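Local atomic coordinates of uncharacterized protein (Bombyx mori, PDB entry 5AZ0), a protein that probably reduces carbonyl groups of aldehydes or ketones with a nicotinamide cofactor, as an aldo-keto reductase of the TIM-barrel class. Residues 75-78 with 79-83; 117-120 with 121-125; 56-59 with 60-64; 124-128 with 129-133. All blocks are in the same frame, centred on the assembly; numbering follows the deposited sequence. Where two conformers were deposited one is given.

All four contacts are local and lie on helices outside the parallel sheet of the aldo-keto reductase barrel, or on the turns that join them to its strands. Along the chain contact 3 (helix 51-64) comes first, then contact 1 at the start of helix 78-90, then contact 2 within helix 112-126, and last contact 4, where that helix ends before strand 133-136. Contacts 2 and 4 share His124 and Arg125, with centres about 7 Å apart. Contact 1 joins contact 2 through Glu78, which reaches Ser122 and Arg125, and joins contact 3 through Ile81 against Leu58. Contacts 2 and 3, about 24 Å between centres, do not touch, so helix 78-90 bridges its two neighbours.

Contact 1: residues 75-78 with 79-83; sequences YRVE and PEIGQ
Ile81 lays its CG1 branch back over the start of the helix, where CG1 stands 3.3 Å from the carbonyl oxygen Val77 O and 4.1 Å from the methyl Val77 CG2. That branch lies beside its own backbone N (chi1 -61°), which turns it toward the N-cap residue while CG2 points elsewhere. The two side chains cross obliquely, one methyl against one methylene. In the backbone Ile81 N donates to Val77 O at 3.0 Å with an N-H...O angle of 161°, the first of the backbone bonds here, and Gly82 N follows with 2.8 Å to Glu78 O. Val77 occupies the N-cap with an apolar side chain, so what it offers the helix start in hydrogen bonding is its carbonyl, not a side-chain cap. Pro79 fits the first turn well, since a residue there needs no N-H to complete an i to i-4 bond. Glu80 is bent at chi2 (90°), which folds its carboxylate back alongside the cap: OE1 comes to 3.4 Å from Val77 CA. The other oxygen, Glu80 OE2, accepts from a water at 2.8 Å that also donates to Arg76 O, at the longer distance of 3.3 Å. A negative group placed at the beginning of a helix would probably be favoured by the helix dipole. The extended chain of Glu78 carries its carboxylate to Thr103, Ser122 and Arg125, thereby tying this helix start to strand 100-105 and helix 112-126. On the apolar side Val77 meets Ile51, and Ile81 meets Leu55 and Leu58 of helix 51-64 as well as Ile69 of strand 68-70.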
loop_
_atom_site.group_PDB
_atom_site.type_symbol
_atom_site.label_atom_id
_atom_site.label_comp_id
_atom_site.label_asym_id
_atom_site.label_seq_id
_atom_site.Cartn_x
_atom_site.Cartn_y
_atom_site.Cartn_z
ATOM N N TYR A 75 -1.288 0.721 11.605
ATOM C CA TYR A 75 -2.608 0.140 11.443
ATOM C C TYR A 75 -3.156 -0.612 12.662
ATOM O O TYR A 75 -4.290 -1.077 12.628
ATOM C CB TYR A 75 -2.639 -0.750 10.234
ATOM C CG TYR A 75 -2.224 -0.105 8.896
ATOM C CD1 TYR A 75 -2.162 1.281 8.704
ATOM C CD2 TYR A 75 -1.919 -0.923 7.834
ATOM C CE1 TYR A 75 -1.786 1.820 7.475
ATOM C CE2 TYR A 75 -1.551 -0.405 6.605
ATOM C CZ TYR A 75 -1.487 0.954 6.406
ATOM O OH TYR A 75 -1.080 1.380 5.150
ATOM N N ARG A 76 -2.340 -0.741 13.702
ATOM C CA ARG A 76 -2.734 -1.167 15.042
ATOM C C ARG A 76 -2.905 -2.667 15.160
ATOM O O ARG A 76 -2.828 -3.156 16.232
ATOM C CB ARG A 76 -4.025 -0.471 15.600
ATOM C CG ARG A 76 -3.840 0.971 16.096
ATOM C CD ARG A 76 -4.380 1.967 15.123
ATOM N NE ARG A 76 -4.537 3.286 15.713
ATOM C CZ ARG A 76 -4.088 4.439 15.197
ATOM N NH1 ARG A 76 -3.393 4.516 14.017
ATOM N NH2 ARG A 76 -4.348 5.567 15.861
ATOM N N VAL A 77 -3.066 -3.374 14.064
ATOM C CA VAL A 77 -3.504 -4.735 14.069
ATOM C C VAL A 77 -2.380 -5.755 13.793
ATOM O O VAL A 77 -2.681 -6.904 13.502
ATOM C CB VAL A 77 -4.671 -4.926 13.048
ATOM C CG1 VAL A 77 -5.879 -4.139 13.538
ATOM C CG2 VAL A 77 -4.295 -4.500 11.599
ATOM N N GLU A 78 -1.099 -5.380 13.870
ATOM C CA GLU A 78 -0.034 -6.378 13.564
ATOM C C GLU A 78 -0.132 -7.637 14.444
ATOM O O GLU A 78 0.012 -8.761 13.932
ATOM C CB GLU A 78 1.359 -5.759 13.699
ATOM C CG GLU A 78 1.677 -4.698 12.610
ATOM C CD GLU A 78 2.905 -3.875 12.933
ATOM O OE1 GLU A 78 2.950 -3.376 14.060
ATOM O OE2 GLU A 78 3.840 -3.728 12.081
ATOM N N PRO A 79 -0.400 -7.482 15.767
ATOM C CA PRO A 79 -0.492 -8.728 16.625
ATOM C C PRO A 79 -1.560 -9.668 16.112
ATOM O O PRO A 79 -1.313 -10.845 15.879
ATOM C CB PRO A 79 -0.775 -8.150 18.035
ATOM C CG PRO A 79 -0.223 -6.746 17.954
ATOM C CD PRO A 79 -0.621 -6.281 16.588
ATOM N N GLU A 80 -2.712 -9.129 15.754
ATOM C CA GLU A 80 -3.795 -9.986 15.261
ATOM C C GLU A 80 -3.490 -10.594 13.893
ATOM O O GLU A 80 -3.869 -11.745 13.604
ATOM C CB GLU A 80 -5.106 -9.210 15.182
ATOM C CG GLU A 80 -5.672 -8.715 16.518
ATOM C CD GLU A 80 -5.198 -7.304 16.951
ATOM O OE1 GLU A 80 -4.042 -6.849 16.705
ATOM O OE2 GLU A 80 -6.002 -6.623 17.589
ATOM N N ILE A 81 -2.828 -9.826 13.003
ATOM C CA ILE A 81 -2.481 -10.383 11.688
ATOM C C ILE A 81 -1.479 -11.521 11.937
ATOM O O ILE A 81 -1.480 -12.532 11.267
ATOM C CB ILE A 81 -1.815 -9.310 10.728
ATOM C CG1 ILE A 81 -2.744 -8.129 10.448
ATOM C CG2 ILE A 81 -1.273 -9.968 9.468
ATOM C CD1 ILE A 81 -4.058 -8.504 9.791
ATOM N N GLY A 82 -0.540 -11.325 12.831
ATOM C CA GLY A 82 0.439 -12.406 13.055
ATOM C C GLY A 82 -0.129 -13.709 13.595
ATOM O O GLY A 82 0.383 -14.787 13.282
ATOM N N GLN A 83 -1.144 -13.587 14.450
ATOM C CA GLN A 83 -1.918 -14.762 14.947
ATOM C C GLN A 83 -2.582 -15.487 13.765
ATOM O O GLN A 83 -2.431 -16.687 13.603
ATOM C CB GLN A 83 -2.953 -14.277 15.938
ATOM C CG GLN A 83 -3.499 -15.264 16.960
ATOM C CD GLN A 83 -4.105 -14.474 18.125
ATOM O OE1 GLN A 83 -3.383 -13.787 18.874
ATOM N NE2 GLN A 83 -5.436 -14.494 18.234
HETATM O O HOH W 1 -5.681 -3.880 17.719
#

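Contact 2: residues 117-120 with 121-125; sequences VSLR and ASLHR
Ala121 rests its methyl on the preceding turn, with Ala121 CB 3.5 Å from Val117 O, and its N-H donates to that same oxygen. Ser122 comes next: Ser122 N donates to Ser118 O at 2.9 Å. Its OG stands beside its own backbone N and receives a water at 2.7 Å; this water lies 2.8 Å from Ser118 OG, so the two hydroxyls are linked one turn apart. Ser122 OG accepts from this water, which leaves its own proton available for the carboxylate of Glu78, probably the acceptor. Leu123 supplies the apolar part. Its CG sits 3.3 Å over Leu119 O and 3.9 Å from Leu119 CD1, a meeting made possible because Leu119 turns CG away from its backbone N (chi1 171°) while Leu123 brings its own CG beside N (chi1 -70°). His124 adds a backbone bond to Arg120 O, and its ring swings outward. Arg125 reaches back by a second water: NH1 gives to it at 3.0 Å, and it in turn donates to Ser118 O at 2.8 Å, which therefore serves both a backbone N-H and a water. The guanidinium holds that water and Ser122 OG at its edge, in plane, with Ala121 O above one face, and NH1 is also salt-bridged to Glu78. Helix 112-126 is the crossover of the beta-alpha-beta unit between strands 100-105 and 133-136: Ser118 and Leu119 press on Val105 and Thr103, Leu119 also touches Leu168, and Arg125 faces helix 78-90.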
loop_
_atom_site.group_PDB
_atom_site.type_symbol
_atom_site.label_atom_id
_atom_site.label_comp_id
_atom_site.label_asym_id
_atom_site.label_seq_id
_atom_site.Cartn_x
_atom_site.Cartn_y
_atom_site.Cartn_z
ATOM N N VAL A 117 14.479 -0.302 15.698
ATOM C CA VAL A 117 13.637 -0.445 16.925
ATOM C C VAL A 117 12.229 -0.620 16.414
ATOM O O VAL A 117 11.550 -1.564 16.775
ATOM C CB VAL A 117 13.717 0.778 17.854
ATOM C CG1 VAL A 117 12.870 0.525 19.074
ATOM C CG2 VAL A 117 15.144 1.055 18.291
ATOM N N SER A 118 11.794 0.251 15.501
ATOM C CA SER A 118 10.447 0.121 15.009
ATOM C C SER A 118 10.165 -1.248 14.352
ATOM O O SER A 118 9.121 -1.860 14.588
ATOM C CB SER A 118 10.111 1.283 14.047
ATOM O OG SER A 118 8.745 1.281 13.625
ATOM N N LEU A 119 11.087 -1.679 13.494
ATOM C CA LEU A 119 10.850 -2.874 12.717
ATOM C C LEU A 119 10.940 -4.080 13.627
ATOM O O LEU A 119 10.111 -4.916 13.524
ATOM C CB LEU A 119 11.802 -3.010 11.547
ATOM C CG LEU A 119 11.831 -4.316 10.753
ATOM C CD1 LEU A 119 10.477 -4.543 10.189
ATOM C CD2 LEU A 119 12.904 -4.255 9.660
ATOM N N ARG A 120 11.937 -4.189 14.498
ATOM C CA ARG A 120 11.948 -5.288 15.480
ATOM C C ARG A 120 10.682 -5.411 16.312
ATOM O O ARG A 120 10.130 -6.484 16.453
ATOM C CB ARG A 120 13.179 -5.237 16.352
ATOM C CG ARG A 120 14.450 -5.643 15.573
ATOM C CD ARG A 120 15.429 -6.100 16.540
ATOM N NE ARG A 120 16.753 -6.342 16.073
ATOM C CZ ARG A 120 17.312 -7.549 15.895
ATOM N NH1 ARG A 120 16.628 -8.649 16.006
ATOM N NH2 ARG A 120 18.599 -7.639 15.572
ATOM N N ALA A 121 10.156 -4.293 16.761
ATOM C CA ALA A 121 8.881 -4.300 17.444
ATOM C C ALA A 121 7.766 -4.791 16.559
ATOM O O ALA A 121 6.928 -5.630 16.980
ATOM C CB ALA A 121 8.590 -2.895 18.045
ATOM N N SER A 122 7.730 -4.313 15.305
ATOM C CA SER A 122 6.671 -4.770 14.408
ATOM C C SER A 122 6.837 -6.305 14.196
ATOM O O SER A 122 5.833 -7.031 14.095
ATOM C CB SER A 122 6.732 -4.061 13.040
ATOM O OG SER A 122 6.081 -2.824 13.008
ATOM N N LEU A 123 8.077 -6.753 14.049
ATOM C CA LEU A 123 8.322 -8.148 13.809
ATOM C C LEU A 123 7.891 -9.007 15.034
ATOM O O LEU A 123 7.322 -10.106 14.863
ATOM C CB LEU A 123 9.791 -8.422 13.509
ATOM C CG LEU A 123 10.306 -7.906 12.156
ATOM C CD1 LEU A 123 11.815 -7.987 12.163
ATOM C CD2 LEU A 123 9.793 -8.778 11.033
ATOM N N HIS A 124 8.148 -8.494 16.240
ATOM C CA HIS A 124 7.607 -9.155 17.439
ATOM C C HIS A 124 6.067 -9.227 17.404
ATOM O O HIS A 124 5.511 -10.254 17.624
ATOM C CB HIS A 124 8.114 -8.517 18.731
ATOM C CG HIS A 124 8.023 -9.418 19.912
ATOM N ND1 HIS A 124 6.909 -9.461 20.732
ATOM C CD2 HIS A 124 8.867 -10.383 20.360
ATOM C CE1 HIS A 124 7.096 -10.382 21.657
ATOM N NE2 HIS A 124 8.289 -10.925 21.467
ATOM N N ARG A 125 5.385 -8.139 17.133
ATOM C CA ARG A 125 3.957 -8.156 17.056
ATOM C C ARG A 125 3.474 -9.236 16.055
ATOM O O ARG A 125 2.487 -9.900 16.316
ATOM C CB ARG A 125 3.395 -6.787 16.609
ATOM C CG ARG A 125 3.631 -5.663 17.636
ATOM C CD ARG A 125 2.845 -4.386 17.304
ATOM N NE ARG A 125 3.545 -3.273 17.928
ATOM C CZ ARG A 125 4.446 -2.484 17.354
ATOM N NH1 ARG A 125 4.721 -2.532 16.013
ATOM N NH2 ARG A 125 5.086 -1.614 18.144
HETATM O O HOH W 2 6.991 -0.539 15.794
HETATM O O HOH W 3 7.588 -0.758 12.016
#

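Contact 3: residues 56-59 with 60-64; sequences DALS and YAIDI
Regular helical backbone joins residues 56-59 to 60-64 through four successive i to i-4 bonds. Tyr60 N to Asp56 O is the longest at 3.1 Å yet nearly straight (176°), Ala61 N to Ala57 O the shortest at 2.7 Å, and Ile62 N to Leu58 O and Asp63 N to Ser59 O fall between. Among the side chains Leu58 and Ile62 carry the apolar contact, with Leu58 CD1 against Ile62 CD1 at 3.7 Å. Leu58 starts away from the second segment, but with CG anti to its N (chi1 177°) the chain leans forward along the helix; Ile62 takes the opposite course, CG1 lying beside its own N (chi1 -65°), so that Ile62 CG1 is 3.4 Å from Leu58 O. Ser59 and Asp63 form the polar counterpart one residue on. Their side chains do not bond each other, since Ser59 OG and Asp63 OD2 are 3.9 Å apart; instead Lys88 of helix 78-90 reaches both, by a hydrogen bond to Ser59 OG and a salt bridge to Asp63 OD1. Asp63 OD2 lies 3.2 Å from Ser59 O, a close approach of two acceptors, and Ser59 O takes the N-H of Asp63. The Tyr60 ring has Ala57 O at its edge and Ile64 CG2 3.6 Å above one face, toward the rim. Helix 51-64 is thus flanked by two helices: Leu58 packs on Val84 of helix 78-90, Tyr60 and Ala61 on helix 281-287, where Lys281 also pairs with Asp56, while Ala57, Leu58 and Ala61 rest on Tyr22 of strand 22-23.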
loop_
_atom_site.group_PDB
_atom_site.type_symbol
_atom_site.label_atom_id
_atom_site.label_comp_id
_atom_site.label_asym_id
_atom_site.label_seq_id
_atom_site.Cartn_x
_atom_site.Cartn_y
_atom_site.Cartn_z
ATOM N N ASP A 56 -11.131 -12.667 9.812
ATOM C CA ASP A 56 -11.879 -13.747 9.162
ATOM C C ASP A 56 -11.780 -13.641 7.636
ATOM O O ASP A 56 -11.485 -14.635 6.980
ATOM C CB ASP A 56 -13.341 -13.732 9.692
ATOM C CG ASP A 56 -14.176 -14.870 9.181
ATOM O OD1 ASP A 56 -13.695 -16.031 9.131
ATOM O OD2 ASP A 56 -15.315 -14.558 8.762
ATOM N N ALA A 57 -11.929 -12.438 7.050
ATOM C CA ALA A 57 -11.739 -12.336 5.552
ATOM C C ALA A 57 -10.261 -12.572 5.134
ATOM O O ALA A 57 -9.979 -13.175 4.080
ATOM C CB ALA A 57 -12.312 -11.027 5.024
ATOM N N LEU A 58 -9.316 -12.278 6.050
ATOM C CA LEU A 58 -7.878 -12.660 5.801
ATOM C C LEU A 58 -7.656 -14.155 5.710
ATOM O O LEU A 58 -6.974 -14.699 4.768
ATOM C CB LEU A 58 -6.924 -12.001 6.820
ATOM C CG LEU A 58 -5.413 -12.330 6.750
ATOM C CD1 LEU A 58 -4.805 -12.132 5.373
ATOM C CD2 LEU A 58 -4.723 -11.462 7.777
ATOM N N SER A 59 -8.286 -14.864 6.649
ATOM C CA SER A 59 -8.158 -16.319 6.679
ATOM C C SER A 59 -8.711 -16.897 5.427
ATOM O O SER A 59 -8.098 -17.752 4.745
ATOM C CB SER A 59 -8.910 -16.912 7.950
ATOM O OG SER A 59 -8.866 -18.339 7.877
ATOM N N TYR A 60 -9.899 -16.427 5.066
ATOM C CA TYR A 60 -10.511 -16.807 3.768
ATOM C C TYR A 60 -9.563 -16.462 2.586
ATOM O O TYR A 60 -9.265 -17.307 1.686
ATOM C CB TYR A 60 -11.918 -16.084 3.652
ATOM C CG TYR A 60 -12.596 -16.298 2.317
ATOM C CD1 TYR A 60 -13.228 -17.523 1.992
ATOM C CD2 TYR A 60 -12.545 -15.305 1.308
ATOM C CE1 TYR A 60 -13.820 -17.715 0.733
ATOM C CE2 TYR A 60 -13.124 -15.505 0.059
ATOM C CZ TYR A 60 -13.764 -16.691 -0.242
ATOM O OH TYR A 60 -14.351 -16.809 -1.504
ATOM N N ALA A 61 -9.030 -15.220 2.603
ATOM C CA ALA A 61 -8.100 -14.779 1.473
ATOM C C ALA A 61 -6.988 -15.721 1.322
ATOM O O ALA A 61 -6.687 -16.195 0.205
ATOM C CB ALA A 61 -7.574 -13.376 1.715
ATOM N N ILE A 62 -6.377 -16.090 2.458
ATOM C CA ILE A 62 -5.286 -17.078 2.365
ATOM C C ILE A 62 -5.761 -18.463 1.849
ATOM O O ILE A 62 -5.064 -19.118 1.056
ATOM C CB ILE A 62 -4.550 -17.166 3.732
ATOM C CG1 ILE A 62 -3.846 -15.821 4.032
ATOM C CG2 ILE A 62 -3.525 -18.271 3.731
ATOM C CD1 ILE A 62 -3.443 -15.564 5.475
ATOM N N ASP A 63 -6.935 -18.917 2.316
ATOM C CA ASP A 63 -7.519 -20.217 1.842
ATOM C C ASP A 63 -7.717 -20.159 0.380
ATOM O O ASP A 63 -7.321 -21.093 -0.294
ATOM C CB ASP A 63 -8.892 -20.546 2.480
ATOM C CG ASP A 63 -8.808 -20.819 3.980
ATOM O OD1 ASP A 63 -7.782 -21.322 4.432
ATOM O OD2 ASP A 63 -9.726 -20.485 4.725
ATOM N N ILE A 64 -8.277 -19.058 -0.162
ATOM C CA ILE A 64 -8.453 -19.079 -1.666
ATOM C C ILE A 64 -7.220 -18.829 -2.511
ATOM O O ILE A 64 -7.270 -19.088 -3.728
ATOM C CB ILE A 64 -9.599 -18.179 -2.190
ATOM C CG1 ILE A 64 -9.322 -16.680 -1.986
ATOM C CG2 ILE A 64 -10.908 -18.559 -1.480
ATOM C CD1 ILE A 64 -10.393 -15.759 -2.566
#

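Contact 4: residues 124-128 with 129-133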
loop_
_atom_site.group_PDB
_atom_site.type_symbol
_atom_site.label_atom_id
_atom_site.label_comp_id
_atom_site.label_asym_id
_atom_site.label_seq_id
_atom_site.Cartn_x
_atom_site.Cartn_y
_atom_site.Cartn_z
ATOM N N HIS A 124 8.148 -8.494 16.240
ATOM C CA HIS A 124 7.607 -9.155 17.439
ATOM C C HIS A 124 6.067 -9.227 17.404
ATOM O O HIS A 124 5.511 -10.254 17.624
ATOM C CB HIS A 124 8.114 -8.517 18.731
ATOM C CG HIS A 124 8.023 -9.418 19.912
ATOM N ND1 HIS A 124 6.909 -9.461 20.732
ATOM C CD2 HIS A 124 8.867 -10.383 20.360
ATOM C CE1 HIS A 124 7.096 -10.382 21.657
ATOM N NE2 HIS A 124 8.289 -10.925 21.467
ATOM N N ARG A 125 5.385 -8.139 17.133
ATOM C CA ARG A 125 3.957 -8.156 17.056
ATOM C C ARG A 125 3.474 -9.236 16.055
ATOM O O ARG A 125 2.487 -9.900 16.316
ATOM C CB ARG A 125 3.395 -6.787 16.609
ATOM C CG ARG A 125 3.631 -5.663 17.636
ATOM C CD ARG A 125 2.845 -4.386 17.304
ATOM N NE ARG A 125 3.545 -3.273 17.928
ATOM C CZ ARG A 125 4.446 -2.484 17.354
ATOM N NH1 ARG A 125 4.721 -2.532 16.013
ATOM N NH2 ARG A 125 5.086 -1.614 18.144
ATOM N N LEU A 126 4.101 -9.308 14.885
ATOM C CA LEU A 126 3.671 -10.182 13.809
ATOM C C LEU A 126 4.112 -11.611 14.046
ATOM O O LEU A 126 3.666 -12.451 13.352
ATOM C CB LEU A 126 4.326 -9.740 12.482
ATOM C CG LEU A 126 3.731 -8.430 11.988
ATOM C CD1 LEU A 126 4.685 -7.824 10.954
ATOM C CD2 LEU A 126 2.353 -8.688 11.359
ATOM N N GLY A 127 5.022 -11.859 15.000
ATOM C CA GLY A 127 5.501 -13.182 15.289
ATOM C C GLY A 127 6.505 -13.687 14.250
ATOM O O GLY A 127 6.552 -14.877 14.009
ATOM N N LEU A 128 7.317 -12.814 13.644
ATOM C CA LEU A 128 8.195 -13.232 12.548
ATOM C C LEU A 128 9.653 -12.986 12.797
ATOM O O LEU A 128 10.014 -12.063 13.568
ATOM C CB LEU A 128 7.795 -12.450 11.285
ATOM C CG LEU A 128 6.359 -12.520 10.850
ATOM C CD1 LEU A 128 6.100 -11.547 9.692
ATOM C CD2 LEU A 128 6.015 -13.949 10.440
ATOM N N ASP A 129 10.500 -13.739 12.109
ATOM C CA ASP A 129 11.952 -13.500 11.982
ATOM C C ASP A 129 12.196 -12.263 11.133
ATOM O O ASP A 129 13.032 -11.451 11.452
ATOM C CB ASP A 129 12.628 -14.679 11.261
ATOM C CG ASP A 129 14.145 -14.484 11.020
ATOM O OD1 ASP A 129 14.879 -14.616 12.042
ATOM O OD2 ASP A 129 14.592 -14.287 9.813
ATOM N N HIS A 130 11.466 -12.195 9.992
ATOM C CA HIS A 130 11.635 -11.148 8.997
ATOM C C HIS A 130 10.360 -10.871 8.279
ATOM O O HIS A 130 9.440 -11.689 8.253
ATOM C CB HIS A 130 12.727 -11.496 7.979
ATOM C CG HIS A 130 12.453 -12.771 7.254
ATOM N ND1 HIS A 130 12.957 -13.989 7.689
ATOM C CD2 HIS A 130 11.688 -13.041 6.170
ATOM C CE1 HIS A 130 12.513 -14.945 6.883
ATOM N NE2 HIS A 130 11.773 -14.396 5.938
ATOM N N VAL A 131 10.264 -9.658 7.747
ATOM C CA VAL A 131 9.238 -9.339 6.777
ATOM C C VAL A 131 9.837 -9.491 5.389
ATOM O O VAL A 131 11.059 -9.530 5.237
ATOM C CB VAL A 131 8.637 -7.913 6.918
ATOM C CG1 VAL A 131 7.608 -7.846 8.087
ATOM C CG2 VAL A 131 9.699 -6.824 7.056
ATOM N N ASN A 132 8.961 -9.563 4.400
ATOM C CA ASN A 132 9.383 -9.565 2.996
ATOM C C ASN A 132 9.683 -8.150 2.506
ATOM O O ASN A 132 10.520 -7.995 1.616
ATOM C CB ASN A 132 8.350 -10.176 2.088
ATOM C CG ASN A 132 8.084 -11.631 2.474
ATOM O OD1 ASN A 132 7.347 -11.887 3.455
ATOM N ND2 ASN A 132 8.728 -12.575 1.747
ATOM N N LEU A 133 8.998 -7.163 3.079
ATOM C CA LEU A 133 9.193 -5.799 2.654
ATOM C C LEU A 133 8.934 -4.850 3.843
ATOM O O LEU A 133 7.952 -5.028 4.560
ATOM C CB LEU A 133 8.254 -5.505 1.464
ATOM C CG LEU A 133 8.227 -4.042 0.996
ATOM C CD1 LEU A 133 9.593 -3.634 0.405
ATOM C CD2 LEU A 133 7.140 -3.936 -0.073
#
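Leu126 (chi1 -71°) and Leu128 (chi1 -55°) both carry CG beside their backbone N, and this aims their CD1 methyls at the same group, Val131 CG1. Leu126 CD1 lies 4.1 Å from it, the side chains crossing at about a right angle, and Leu128 CD1 4.3 Å from it. Between the leucines Gly127 ends helix 112-126 with positive phi in a Schellman motif, with Gly127 N bonded to His124 O at 3.1 Å and Leu128 N probably to Leu123 O; the turn at Gly127 accompanies the placing of Leu126 and Leu128 against the same methyl. Leu128 CD1 also lies 3.6 Å from His130 O, whose hydrogen bond comes from Arg96. Next along the turn, His130 ND1 donates to Asp129 OD2 at 2.7 Å and 178°, in the ring plane and onto the anti lone pair. Asp129 was modelled in two conformers, so this bond is certain for one of them only. A bound calcium ion lies about 3 Å from the Asp129 side chain, consistent with direct coordination. Shared between a cation and an imidazole N-H, the carboxylate would probably stay ionised, and the geometry is consistent with a proton on His130 ND1 in this conformer.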